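Local atomic coordinates of aminotransferase (Paracoccus denitrificans, PDB entry 4GRX), a protein that probably transfers amino groups from omega-amino acids or amines to keto acceptors, using pyridoxal phosphate as a class III transaminase. Residues T135-L140 / R153-R158; N160-V165 / K175-V180; H190-C193 / R198-E201; G241-P246 / S432-P437; E413-T418 / C426-Q431. One frame throughout, in Å; residues are numbered along the deposited sequence.

Interaction 1 of 5, residues T135-L140 / R153-R158; sequences TMVKML and RKILTR
Between Val137 and Leu140, the two helix residues that touch Ile155, stands Lys138, whose NZ is gripped by two acceptors: ND1 of His331 and the carbonyl O of Val165 of the second subunit. Lys138 thus ties the helix to the second subunit, while Val137 and Leu140 meet the strand. The helix itself is kept regular by bonds such as that from Leu140 N to Met136 O (3.0 Å).

On the apolar face everything turns on Ile155. Its CG1 lies opposite the carbonyl carbon (chi1 -63°), and a second bend (chi2 -63°) carries CD1 toward the helix, where it meets both helical residues. Val137 leans in with a single methyl, CG1, which sits 3.9 Å from Ile155 CG1 and at much the same distance from CD1. One turn further on, Leu140 presents CD1 to Ile155 CD1 at 4.2 Å. Both pairs approach at a slant, branch against branch, and the contact is buried although small in area. Beyond it, Ile155 also packs on Phe188 of the adjoining strand, while Arg153 O accepts a hydrogen bond from Trp141 NE1.

Helix 129-146 connects strands 122-126 and 154-158, parallel but not adjacent in the sheet, and packs on the latter through Ile155, a beta-alpha-beta crossover in the seven-stranded sheet of the large domain in fold type I pyridoxal-phosphate enzymes.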
# COMPACT_ATOMS: atom_id res chain seq x y z
N THR A 135 9.17 -1.25 1.96
CA THR A 135 9.82 -2.41 1.34
C THR A 135 11.34 -2.20 1.26
O THR A 135 12.10 -3.13 1.57
CB THR A 135 9.25 -2.69 -0.06
OG1 THR A 135 7.92 -3.22 0.04
CG2 THR A 135 10.12 -3.69 -0.84
N MET A 136 11.76 -1.00 0.84
CA MET A 136 13.19 -0.69 0.66
C MET A 136 13.98 -0.82 1.96
O MET A 136 15.10 -1.33 1.96
CB MET A 136 13.42 0.70 0.07
CG MET A 136 14.88 0.95 -0.32
SD MET A 136 15.40 -0.13 -1.68
CE MET A 136 16.85 -0.93 -0.97
N VAL A 137 13.38 -0.35 3.05
CA VAL A 137 14.01 -0.46 4.35
C VAL A 137 14.17 -1.94 4.71
O VAL A 137 15.25 -2.37 5.10
CB VAL A 137 13.24 0.31 5.43
CG1 VAL A 137 13.90 0.15 6.78
CG2 VAL A 137 13.18 1.78 5.07
N LYS A 138 13.10 -2.72 4.55
CA LYS A 138 13.14 -4.16 4.87
C LYS A 138 14.21 -4.88 4.03
O LYS A 138 14.93 -5.75 4.54
CB LYS A 138 11.77 -4.81 4.65
CG LYS A 138 10.72 -4.53 5.71
CD LYS A 138 9.42 -5.24 5.34
CE LYS A 138 9.51 -6.75 5.54
NZ LYS A 138 8.32 -7.49 5.04
N MET A 139 14.30 -4.49 2.76
CA MET A 139 15.32 -5.02 1.87
C MET A 139 16.71 -4.71 2.43
O MET A 139 17.56 -5.60 2.50
CB MET A 139 15.17 -4.38 0.50
CG MET A 139 15.05 -5.36 -0.65
SD MET A 139 14.25 -4.51 -2.04
CE MET A 139 13.33 -5.85 -2.81
N LEU A 140 16.94 -3.48 2.87
CA LEU A 140 18.20 -3.12 3.52
C LEU A 140 18.47 -3.97 4.78
O LEU A 140 19.55 -4.55 4.91
CB LEU A 140 18.27 -1.62 3.81
CG LEU A 140 18.22 -0.70 2.57
CD1 LEU A 140 18.19 0.75 2.97
CD2 LEU A 140 19.40 -0.95 1.64
N ARG A 153 21.04 -1.14 10.76
CA ARG A 153 19.60 -0.94 10.61
C ARG A 153 19.13 0.50 10.52
O ARG A 153 18.05 0.76 9.97
CB ARG A 153 18.88 -1.63 11.76
CG ARG A 153 19.04 -3.13 11.75
CD ARG A 153 18.29 -3.74 12.92
NE ARG A 153 16.86 -3.58 12.80
CZ ARG A 153 16.08 -4.32 12.01
NH1 ARG A 153 16.60 -5.28 11.26
NH2 ARG A 153 14.77 -4.10 11.97
N LYS A 154 19.93 1.44 11.04
CA LYS A 154 19.52 2.86 11.08
C LYS A 154 19.25 3.43 9.69
O LYS A 154 19.88 3.01 8.72
CB LYS A 154 20.53 3.73 11.84
CG LYS A 154 20.61 3.42 13.33
CD LYS A 154 21.90 3.91 13.97
CE LYS A 154 22.04 3.35 15.39
NZ LYS A 154 23.39 3.59 15.98
N ILE A 155 18.31 4.36 9.59
CA ILE A 155 17.90 4.97 8.32
C ILE A 155 18.07 6.48 8.39
O ILE A 155 17.47 7.14 9.26
CB ILE A 155 16.43 4.60 7.94
CG1 ILE A 155 16.26 3.09 7.74
CG2 ILE A 155 15.97 5.37 6.71
CD1 ILE A 155 17.06 2.49 6.59
N LEU A 156 18.87 7.02 7.47
CA LEU A 156 19.10 8.47 7.38
C LEU A 156 18.19 9.13 6.36
O LEU A 156 18.16 8.71 5.20
CB LEU A 156 20.56 8.77 7.04
CG LEU A 156 21.65 7.98 7.77
CD1 LEU A 156 23.03 8.35 7.26
CD2 LEU A 156 21.59 8.22 9.28
N THR A 157 17.46 10.15 6.79
CA THR A 157 16.67 11.03 5.90
C THR A 157 16.88 12.49 6.28
O THR A 157 17.73 12.79 7.12
CB THR A 157 15.16 10.67 5.86
OG1 THR A 157 14.62 10.62 7.18
CG2 THR A 157 14.94 9.32 5.19
N ARG A 158 16.13 13.41 5.67
CA ARG A 158 16.27 14.84 6.00
C ARG A 158 15.02 15.43 6.61
O ARG A 158 13.90 15.03 6.27
CB ARG A 158 16.64 15.69 4.79
CG ARG A 158 18.08 15.63 4.30
CD ARG A 158 18.27 14.51 3.30
NE ARG A 158 17.23 14.49 2.27
CZ ARG A 158 17.28 15.19 1.14
NH1 ARG A 158 18.30 16.01 0.89
NH2 ARG A 158 16.30 15.09 0.25

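Interaction 2 of 5, residues N160-V165 / K175-V180; sequences NAYHGV and KPYNSV. With DAV (delta-amino valeric acid), chain F.
The pocket that holds delta-amino valeric acid is walled in part by two tyrosines, Tyr162 and Tyr177, whose side chains cross at about a right angle. The hydroxyl of Tyr177 arrives at the edge of the Tyr162 ring, within its plane, with OH 3.3 Å from Tyr162 CE1. Each ring then attends to a different part of the ligand: Tyr162 OH lies 3.7 Å from CD of the ligand, near its amino end, and Tyr177 OH lies 3.8 Å from the carboxylate atom OXT. These are packing distances, so the pair shapes the wall more than it bonds the ligand. In place of Tyr162, an alanine would probably strip the CD end of the ligand of its wall and leave the Tyr177 hydroxyl without the ring edge it rests on.

Tyr177 adopts the tight rotamer in which CG lies between the backbone N and carbonyl carbon (chi1 64°), with Lys175 CB 3.8 Å above one ring face, toward the rim. The Lys175 chain then runs past the backbone, CG lying 4.3 Å from Ala161 O, to deliver NZ to the carbonyl O of Ala240. A water links the two loops at the far end, 2.9 Å from Gly164 O and accepting from Asn178 ND2 at 3.1 Å.

Both loops flank helix 167-172, one following strand 154-158 and the other leading to strand 188-191, while Gly332 and Pro330 of the second subunit pack on Tyr162 and Tyr177 respectively.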
# COMPACT_ATOMS: atom_id res chain seq x y z
N ASN A 160 12.07 17.91 6.82
CA ASN A 160 11.20 18.26 5.69
C ASN A 160 11.06 17.16 4.64
O ASN A 160 10.32 17.34 3.67
CB ASN A 160 11.61 19.58 5.04
CG ASN A 160 11.46 20.78 5.97
OD1 ASN A 160 10.53 20.87 6.77
ND2 ASN A 160 12.38 21.74 5.85
N ALA A 161 11.75 16.03 4.78
CA ALA A 161 11.58 14.94 3.81
C ALA A 161 10.16 14.38 3.88
O ALA A 161 9.50 14.42 4.94
CB ALA A 161 12.58 13.83 4.04
N TYR A 162 9.67 13.86 2.77
CA TYR A 162 8.42 13.13 2.83
C TYR A 162 8.59 11.81 2.09
O TYR A 162 8.83 11.80 0.88
CB TYR A 162 7.26 13.95 2.28
CG TYR A 162 5.90 13.26 2.43
CD1 TYR A 162 5.05 13.57 3.50
CD2 TYR A 162 5.49 12.30 1.51
CE1 TYR A 162 3.83 12.94 3.64
CE2 TYR A 162 4.27 11.67 1.64
CZ TYR A 162 3.45 11.99 2.71
OH TYR A 162 2.25 11.36 2.81
N HIS A 163 8.47 10.71 2.81
CA HIS A 163 8.65 9.40 2.21
C HIS A 163 7.47 8.48 2.40
O HIS A 163 7.46 7.37 1.87
CB HIS A 163 9.95 8.76 2.68
CG HIS A 163 11.18 9.58 2.37
ND1 HIS A 163 11.79 9.56 1.16
CD2 HIS A 163 11.94 10.43 3.19
CE1 HIS A 163 12.87 10.38 1.19
NE2 HIS A 163 12.97 10.91 2.44
N GLY A 164 6.45 8.93 3.14
CA GLY A 164 5.19 8.22 3.19
C GLY A 164 4.51 8.13 4.54
O GLY A 164 4.89 8.82 5.48
N VAL A 165 3.49 7.29 4.63
CA VAL A 165 2.64 7.25 5.81
C VAL A 165 2.56 5.92 6.57
O VAL A 165 1.86 5.88 7.57
CB VAL A 165 1.20 7.77 5.54
CG1 VAL A 165 1.21 9.23 5.08
CG2 VAL A 165 0.44 6.87 4.58
N LYS A 175 8.67 15.71 9.71
CA LYS A 175 7.58 16.69 9.90
C LYS A 175 7.05 16.68 11.35
O LYS A 175 6.85 15.60 11.92
CB LYS A 175 6.40 16.34 8.98
CG LYS A 175 6.65 16.46 7.50
CD LYS A 175 5.96 17.68 6.95
CE LYS A 175 6.52 18.02 5.58
NZ LYS A 175 5.63 18.98 4.84
N PRO A 176 6.74 17.87 11.92
CA PRO A 176 6.28 17.85 13.31
C PRO A 176 5.07 16.94 13.56
O PRO A 176 4.95 16.39 14.66
CB PRO A 176 5.90 19.31 13.58
CG PRO A 176 6.65 20.10 12.56
CD PRO A 176 6.69 19.23 11.35
N TYR A 177 4.19 16.77 12.58
CA TYR A 177 2.91 16.12 12.84
C TYR A 177 2.95 14.62 13.18
O TYR A 177 1.99 14.09 13.75
CB TYR A 177 1.90 16.39 11.73
CG TYR A 177 2.27 15.85 10.37
CD1 TYR A 177 2.40 16.70 9.27
CD2 TYR A 177 2.47 14.47 10.17
CE1 TYR A 177 2.72 16.21 8.02
CE2 TYR A 177 2.79 13.97 8.92
CZ TYR A 177 2.92 14.84 7.86
OH TYR A 177 3.25 14.34 6.61
N ASN A 178 4.06 13.94 12.87
CA ASN A 178 4.15 12.53 13.23
C ASN A 178 4.28 12.22 14.73
O ASN A 178 4.24 11.06 15.16
CB ASN A 178 5.20 11.83 12.37
CG ASN A 178 4.68 11.54 10.97
OD1 ASN A 178 3.51 11.17 10.81
ND2 ASN A 178 5.53 11.72 9.96
N SER A 179 4.41 13.27 15.54
CA SER A 179 4.43 13.10 16.98
C SER A 179 3.07 12.64 17.51
O SER A 179 2.99 12.07 18.58
CB SER A 179 4.84 14.39 17.66
OG SER A 179 3.90 15.39 17.34
N VAL A 180 2.00 12.90 16.75
CA VAL A 180 0.66 12.47 17.17
C VAL A 180 0.48 10.95 17.11
O VAL A 180 -0.48 10.41 17.67
CB VAL A 180 -0.48 13.17 16.39
CG1 VAL A 180 -0.39 14.68 16.57
CG2 VAL A 180 -0.51 12.75 14.90
OXT DAV F . 1.89 16.87 4.08
O DAV F . -0.11 17.91 4.01
CB DAV F . 0.61 15.20 1.89
CG DAV F . 0.93 14.90 0.43
CD DAV F . 0.66 13.43 0.16
N DAV F . 1.55 12.91 -0.88
C DAV F . 0.80 17.20 3.51
C1 DAV F . 0.59 16.73 2.05
O HOH W 1 3.96 10.82 7.41

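Interaction 3 of 5, residues H190-C193 / R198-E201; sequences HLTC and RYGE
The ring of Tyr199, which meets Cys193 and Thr192 across the contact, carries the CG methylene of its own neighbour Arg198 over the centre of one face, 3.5 Å above the plane. The partners from segment 190-193 approach obliquely. Cys193 touches the CD1-CE1 side of the ring twice, once through CB, 3.8 Å from Tyr199 CE1, and once through its carbonyl O, 3.5 Å from Tyr199 CD1. Its sulfur keeps more distance, with SG 5.5 Å from the ring centroid and 69° off the normal, a slanted sulfur-aromatic contact. That position follows from a side chain extended opposite the backbone N (chi1 170°), which holds SG farther from the ring than CB and leaves CB to do the touching. Thr192 adds a methyl, CG2, at 4.2 Å from Tyr199 CB.

The polar groups find partners outside the two segments. Tyr199 OH takes part in a weak hydrogen bond with Asn160 ND2, the Tyr199 carbonyl O accepts from Arg212 NH2, and Arg198 swings its guanidinium away to a salt bridge with Glu394. Phe209 of helix 206-224 and Trp159 of a loop also pack on Tyr199.

The example shows one aromatic meeting a strand's exit: as the chain leaves strand 188-191, the outermost strand at one end of the seven-stranded sheet in this chain, it turns through the short helix 196-199, whose last residue, Tyr199, packs on the loop that leaves the strand.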
# COMPACT_ATOMS: atom_id res chain seq x y z
N HIS A 190 16.98 12.33 11.40
CA HIS A 190 16.73 13.43 10.49
C HIS A 190 17.83 14.46 10.50
O HIS A 190 18.05 15.10 11.52
CB HIS A 190 15.40 14.07 10.83
CG HIS A 190 14.24 13.12 10.76
ND1 HIS A 190 13.33 13.01 11.74
CD2 HIS A 190 13.87 12.20 9.77
CE1 HIS A 190 12.42 12.07 11.40
NE2 HIS A 190 12.75 11.58 10.20
N LEU A 191 18.52 14.62 9.37
CA LEU A 191 19.63 15.57 9.22
C LEU A 191 19.09 16.87 8.68
O LEU A 191 17.94 16.93 8.25
CB LEU A 191 20.64 15.06 8.21
CG LEU A 191 21.16 13.64 8.25
CD1 LEU A 191 21.57 13.27 6.84
CD2 LEU A 191 22.34 13.56 9.20
N THR A 192 19.92 17.91 8.65
CA THR A 192 19.44 19.23 8.22
C THR A 192 18.98 19.22 6.76
O THR A 192 19.62 18.62 5.88
CB THR A 192 20.52 20.31 8.38
OG1 THR A 192 21.16 20.16 9.64
CG2 THR A 192 19.94 21.68 8.30
N CYS A 193 17.86 19.89 6.53
CA CYS A 193 17.31 20.04 5.20
C CYS A 193 18.18 21.02 4.38
O CYS A 193 18.44 22.13 4.85
CB CYS A 193 15.88 20.56 5.33
SG CYS A 193 15.18 21.07 3.76
N ARG A 198 16.34 28.95 4.12
CA ARG A 198 15.84 28.78 5.48
C ARG A 198 16.95 28.54 6.50
O ARG A 198 16.96 29.16 7.56
CB ARG A 198 14.77 27.68 5.55
CG ARG A 198 14.25 27.41 6.96
CD ARG A 198 12.78 26.96 6.99
NE ARG A 198 11.88 28.12 6.96
CZ ARG A 198 10.91 28.31 6.07
NH1 ARG A 198 10.65 27.40 5.12
NH2 ARG A 198 10.18 29.43 6.14
N TYR A 199 17.89 27.66 6.18
CA TYR A 199 18.78 27.13 7.21
C TYR A 199 20.23 27.65 7.14
O TYR A 199 21.04 27.34 8.01
CB TYR A 199 18.70 25.59 7.27
CG TYR A 199 17.30 25.04 7.59
CD1 TYR A 199 16.50 24.46 6.59
CD2 TYR A 199 16.78 25.11 8.89
CE1 TYR A 199 15.22 23.97 6.88
CE2 TYR A 199 15.51 24.61 9.20
CZ TYR A 199 14.74 24.05 8.19
OH TYR A 199 13.48 23.55 8.49
N GLY A 200 20.53 28.44 6.11
CA GLY A 200 21.85 29.06 5.96
C GLY A 200 22.08 30.07 7.07
O GLY A 200 21.15 30.75 7.48
N GLU A 201 23.31 30.16 7.56
CA GLU A 201 23.63 31.06 8.68
C GLU A 201 24.05 32.49 8.30
O GLU A 201 24.39 32.77 7.15
CB GLU A 201 24.66 30.42 9.61
CG GLU A 201 24.02 29.53 10.65
CD GLU A 201 25.00 28.54 11.26
OE1 GLU A 201 26.23 28.83 11.26
OE2 GLU A 201 24.55 27.47 11.73

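Interaction 4 of 5, residues G241-P246 / S432-P437; sequences GGVIPP and SIVLCP
Gly242 and Val243 both take positive phi (105° and 62°), a kink that brings Gly242 to within 5.6 Å of Ser432, measured between their CA atoms. At the Gly242 angles any side chain would be pressed against the preceding carbonyl O, so glycine is the natural residue at this bend. Val243 and Ile244 both face Met238, an arrangement that fits a G1 beta bulge.

Val243 points toward the strand. Its CG2 methyl meets the forked end of Val434, lying 3.8 Å from Val434 CG1 and 3.9 Å from Val434 CG2, so one branch addresses two. Val434 achieves this with CG1 opposite its backbone N (chi1 172°), and the same residue sends CG2 to 4.3 Å from Gly242 CA. Ser432 lies alongside the glycine through its methylene, CB being 4.0 Å from Gly242 O. Its hydroxyl serves another partner, hydrogen-bonding Glu394 OE1, with a weak bond to Arg385 NH2. Arg385 also gathers the kinked backbone, giving NH2 to Gly242 O and NE to Val243 O, and these buried carbonyls are thereby satisfied.

The contact thus joins two parts of the chain that are distant in sequence. The loop comes between strand 229-234 of the large sheet and helix 250-260, whereas strand 432-435 is an outer strand of a three-stranded antiparallel sheet, hydrogen-bonded to strand 390-395 and packed through Ile433 and Leu435 on helix 443-463.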
# COMPACT_ATOMS: atom_id res chain seq x y z
N GLY A 241 7.35 18.34 1.28
CA GLY A 241 7.99 19.27 2.21
C GLY A 241 7.97 20.71 1.74
O GLY A 241 8.53 21.59 2.40
N GLY A 242 7.34 20.96 0.58
CA GLY A 242 7.11 22.32 0.08
C GLY A 242 7.98 22.79 -1.08
O GLY A 242 8.23 23.99 -1.20
N VAL A 243 8.41 21.87 -1.93
CA VAL A 243 9.22 22.15 -3.13
C VAL A 243 10.56 22.77 -2.81
O VAL A 243 10.75 23.98 -2.98
CB VAL A 243 8.49 23.04 -4.16
CG1 VAL A 243 9.28 23.09 -5.45
CG2 VAL A 243 7.08 22.54 -4.42
N ILE A 244 11.50 21.95 -2.36
CA ILE A 244 12.80 22.46 -1.92
C ILE A 244 13.90 21.85 -2.77
O ILE A 244 14.27 20.69 -2.56
CB ILE A 244 13.05 22.16 -0.42
CG1 ILE A 244 11.94 22.77 0.45
CG2 ILE A 244 14.43 22.66 0.00
CD1 ILE A 244 11.88 22.22 1.87
N PRO A 245 14.42 22.63 -3.76
CA PRO A 245 15.58 22.20 -4.55
C PRO A 245 16.80 22.20 -3.67
O PRO A 245 16.95 23.09 -2.84
CB PRO A 245 15.72 23.31 -5.61
CG PRO A 245 14.37 23.94 -5.66
CD PRO A 245 13.85 23.89 -4.26
N PRO A 246 17.69 21.22 -3.84
CA PRO A 246 18.87 21.16 -2.97
C PRO A 246 19.82 22.32 -3.24
O PRO A 246 19.89 22.81 -4.36
CB PRO A 246 19.53 19.85 -3.35
CG PRO A 246 19.11 19.62 -4.76
CD PRO A 246 17.74 20.22 -4.92
N SER A 432 4.06 27.39 2.40
CA SER A 432 4.63 27.20 1.06
C SER A 432 3.51 26.99 0.06
O SER A 432 2.89 25.91 0.03
CB SER A 432 5.55 25.97 1.05
OG SER A 432 6.66 26.13 1.91
N ILE A 433 3.23 28.01 -0.75
CA ILE A 433 2.24 27.92 -1.83
C ILE A 433 2.83 27.13 -3.01
O ILE A 433 3.72 27.61 -3.71
CB ILE A 433 1.83 29.31 -2.31
CG1 ILE A 433 1.43 30.17 -1.11
CG2 ILE A 433 0.71 29.22 -3.35
CD1 ILE A 433 1.93 31.60 -1.20
N VAL A 434 2.30 25.93 -3.22
CA VAL A 434 2.86 24.99 -4.17
C VAL A 434 2.08 24.97 -5.47
O VAL A 434 0.86 25.04 -5.49
CB VAL A 434 2.91 23.58 -3.55
CG1 VAL A 434 3.32 22.53 -4.57
CG2 VAL A 434 3.88 23.56 -2.39
N LEU A 435 2.82 24.87 -6.57
CA LEU A 435 2.23 24.77 -7.88
C LEU A 435 2.91 23.62 -8.59
O LEU A 435 4.16 23.61 -8.74
CB LEU A 435 2.42 26.08 -8.64
CG LEU A 435 1.65 27.32 -8.18
CD1 LEU A 435 2.04 28.51 -9.05
CD2 LEU A 435 0.14 27.11 -8.21
N CYS A 436 2.12 22.63 -8.98
CA CYS A 436 2.63 21.46 -9.69
C CYS A 436 1.60 20.93 -10.70
O CYS A 436 1.11 19.80 -10.56
CB CYS A 436 3.09 20.36 -8.72
SG CYS A 436 1.82 19.72 -7.59
N PRO A 437 1.29 21.75 -11.72
CA PRO A 437 0.22 21.46 -12.68
C PRO A 437 0.54 20.25 -13.59
O PRO A 437 1.70 19.86 -13.69
CB PRO A 437 0.13 22.74 -13.53
CG PRO A 437 1.30 23.59 -13.15
CD PRO A 437 2.16 22.85 -12.19

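Interaction 5 of 5, residues E413-T418 / C426-Q431; sequences ERIANT and CRPLGQ
Glu413 and Arg427 form a salt bridge, OE1 to NH2 at 2.7 Å, though the hydrogen bond within it is bent (122° at the hydrogen) and weak. OE1 stands at the edge of the guanidinium, close to its plane, while the carboxylate plane is turned 42° from it. Ala416 CB lies over one guanidinium face, 3.5 Å above it and toward the rim.

Bends at chi2 and chi3 fold the Arg427 chain back over its own backbone, bringing NH1 to Pro428 O at 2.6 Å; that hydrogen bond uses a lone pair of Pro428 O, in the carbonyl plane. NH1 has a further, weak partner in Ser412 OG. With a methionine here, Glu413 would probably lose its charged mate and Pro428 O its side-chain donor.

Backbone groups facing the contact are bridged by water, which donates to Ala416 O and accepts from Cys426 N, each at 3.0 Å. On the helix, Arg414 O is gripped twice by Thr418, whose N and OG1 reach it from opposite faces of its plane, OG1 at 2.8 Å. Apolar contacts fill the rest: Pro428 CD lies 3.8 Å from Ala416 CB, and Pro428 CG 4.0 Å from Ile415 CG2.

Helix 411-421 thus backs the loop that supplies Leu429 to the ligand pocket. Arg427, its side chain about 6 Å from the bound ligand and packed against Phe98 of the second subunit, is consistent with the mobile arginine that meets substrate carboxylates in related class III omega-transaminases.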
# COMPACT_ATOMS: atom_id res chain seq x y z
N GLU A 413 -4.69 27.88 4.91
CA GLU A 413 -6.09 27.60 4.58
C GLU A 413 -6.74 28.74 3.79
O GLU A 413 -7.44 28.51 2.80
CB GLU A 413 -6.93 27.27 5.82
CG GLU A 413 -6.51 26.01 6.55
CD GLU A 413 -6.25 24.82 5.62
OE1 GLU A 413 -7.16 24.47 4.84
OE2 GLU A 413 -5.13 24.22 5.69
N ARG A 414 -6.50 29.98 4.22
CA ARG A 414 -7.09 31.12 3.56
C ARG A 414 -6.73 31.13 2.08
O ARG A 414 -7.58 31.42 1.24
CB ARG A 414 -6.64 32.42 4.22
CG ARG A 414 -7.36 32.74 5.51
CD ARG A 414 -6.78 34.00 6.11
NE ARG A 414 -7.12 34.12 7.51
CZ ARG A 414 -7.95 35.03 8.02
NH1 ARG A 414 -8.52 35.94 7.24
NH2 ARG A 414 -8.18 35.02 9.33
N ILE A 415 -5.48 30.79 1.78
CA ILE A 415 -5.01 30.77 0.41
C ILE A 415 -5.64 29.63 -0.42
O ILE A 415 -6.18 29.88 -1.52
CB ILE A 415 -3.48 30.79 0.32
CG1 ILE A 415 -2.94 32.09 0.93
CG2 ILE A 415 -3.03 30.67 -1.13
CD1 ILE A 415 -1.44 32.18 1.02
N ALA A 416 -5.60 28.42 0.12
CA ALA A 416 -6.29 27.26 -0.46
C ALA A 416 -7.76 27.57 -0.73
O ALA A 416 -8.20 27.55 -1.89
CB ALA A 416 -6.17 26.05 0.46
N ASN A 417 -8.50 27.90 0.34
CA ASN A 417 -9.91 28.31 0.25
C ASN A 417 -10.23 29.43 -0.78
O ASN A 417 -11.09 29.27 -1.65
CB ASN A 417 -10.45 28.64 1.65
CG ASN A 417 -10.43 27.44 2.59
OD1 ASN A 417 -10.66 26.31 2.17
ND2 ASN A 417 -10.15 27.67 3.87
N THR A 418 -9.51 30.54 -0.71
CA THR A 418 -9.72 31.63 -1.65
C THR A 418 -9.45 31.20 -3.09
O THR A 418 -10.19 31.57 -3.98
CB THR A 418 -8.89 32.87 -1.28
OG1 THR A 418 -9.24 33.28 0.04
CG2 THR A 418 -9.17 34.01 -2.23
N CYS A 426 -5.26 24.91 -5.66
CA CYS A 426 -3.89 25.20 -5.29
C CYS A 426 -3.76 24.79 -3.85
O CYS A 426 -4.49 25.31 -3.01
CB CYS A 426 -3.62 26.70 -5.41
SG CYS A 426 -1.97 27.20 -4.87
N ARG A 427 -2.85 23.87 -3.56
CA ARG A 427 -2.73 23.38 -2.19
C ARG A 427 -1.41 23.74 -1.50
O ARG A 427 -0.38 23.13 -1.77
CB ARG A 427 -2.95 21.86 -2.13
CG ARG A 427 -3.70 21.41 -0.87
CD ARG A 427 -3.25 22.14 0.38
NE ARG A 427 -4.38 22.46 1.23
CZ ARG A 427 -4.41 23.42 2.16
NH1 ARG A 427 -3.37 24.22 2.38
NH2 ARG A 427 -5.52 23.58 2.86
N PRO A 428 -1.46 24.74 -0.59
CA PRO A 428 -0.32 25.16 0.20
C PRO A 428 -0.00 24.16 1.27
O PRO A 428 -0.89 23.66 1.94
CB PRO A 428 -0.81 26.45 0.85
CG PRO A 428 -1.82 26.98 -0.11
CD PRO A 428 -2.55 25.71 -0.48
N LEU A 429 1.28 23.87 1.44
CA LEU A 429 1.74 22.96 2.46
C LEU A 429 2.51 23.86 3.38
O LEU A 429 3.55 24.38 3.00
CB LEU A 429 2.63 21.88 1.84
CG LEU A 429 2.09 21.22 0.54
CD1 LEU A 429 3.15 20.44 -0.19
CD2 LEU A 429 0.87 20.34 0.77
N GLY A 430 1.99 24.06 4.59
CA GLY A 430 2.53 25.03 5.52
C GLY A 430 2.31 26.39 4.91
O GLY A 430 1.26 26.64 4.32
N GLN A 431 3.30 27.26 5.00
CA GLN A 431 3.21 28.56 4.35
C GLN A 431 3.91 28.59 2.98
O GLN A 431 4.27 29.65 2.46
CB GLN A 431 3.66 29.69 5.29
CG GLN A 431 2.79 29.76 6.54
CD GLN A 431 3.02 30.98 7.41
OE1 GLN A 431 3.47 32.03 6.94
NE2 GLN A 431 2.68 30.86 8.69
O HOH W 2 -7.23 25.11 -3.36

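Overall arrangement
The five contacts trace a path across the subunit, from interaction 1 at one side of the chain's centre to interaction 5 at the other, about 32 Å apart between centres. Interactions 1 and 3 share the seven-stranded sheet, where strands 154-158 and 188-191 are neighbours; interaction 2 uses the loops that connect those strands through helix 167-172. Along the chain the first three follow in series, whereas interaction 4 closes a long loop, 241-246 to 432-437, within which interaction 5 lies. Interactions 4 and 5 touch through Val434 and Cys426. Interactions 2 and 5 contribute residues to the ligand pocket, and interactions 1, 2 and 5 reach the second subunit, so sheet, pocket and dimer interface are closely linked.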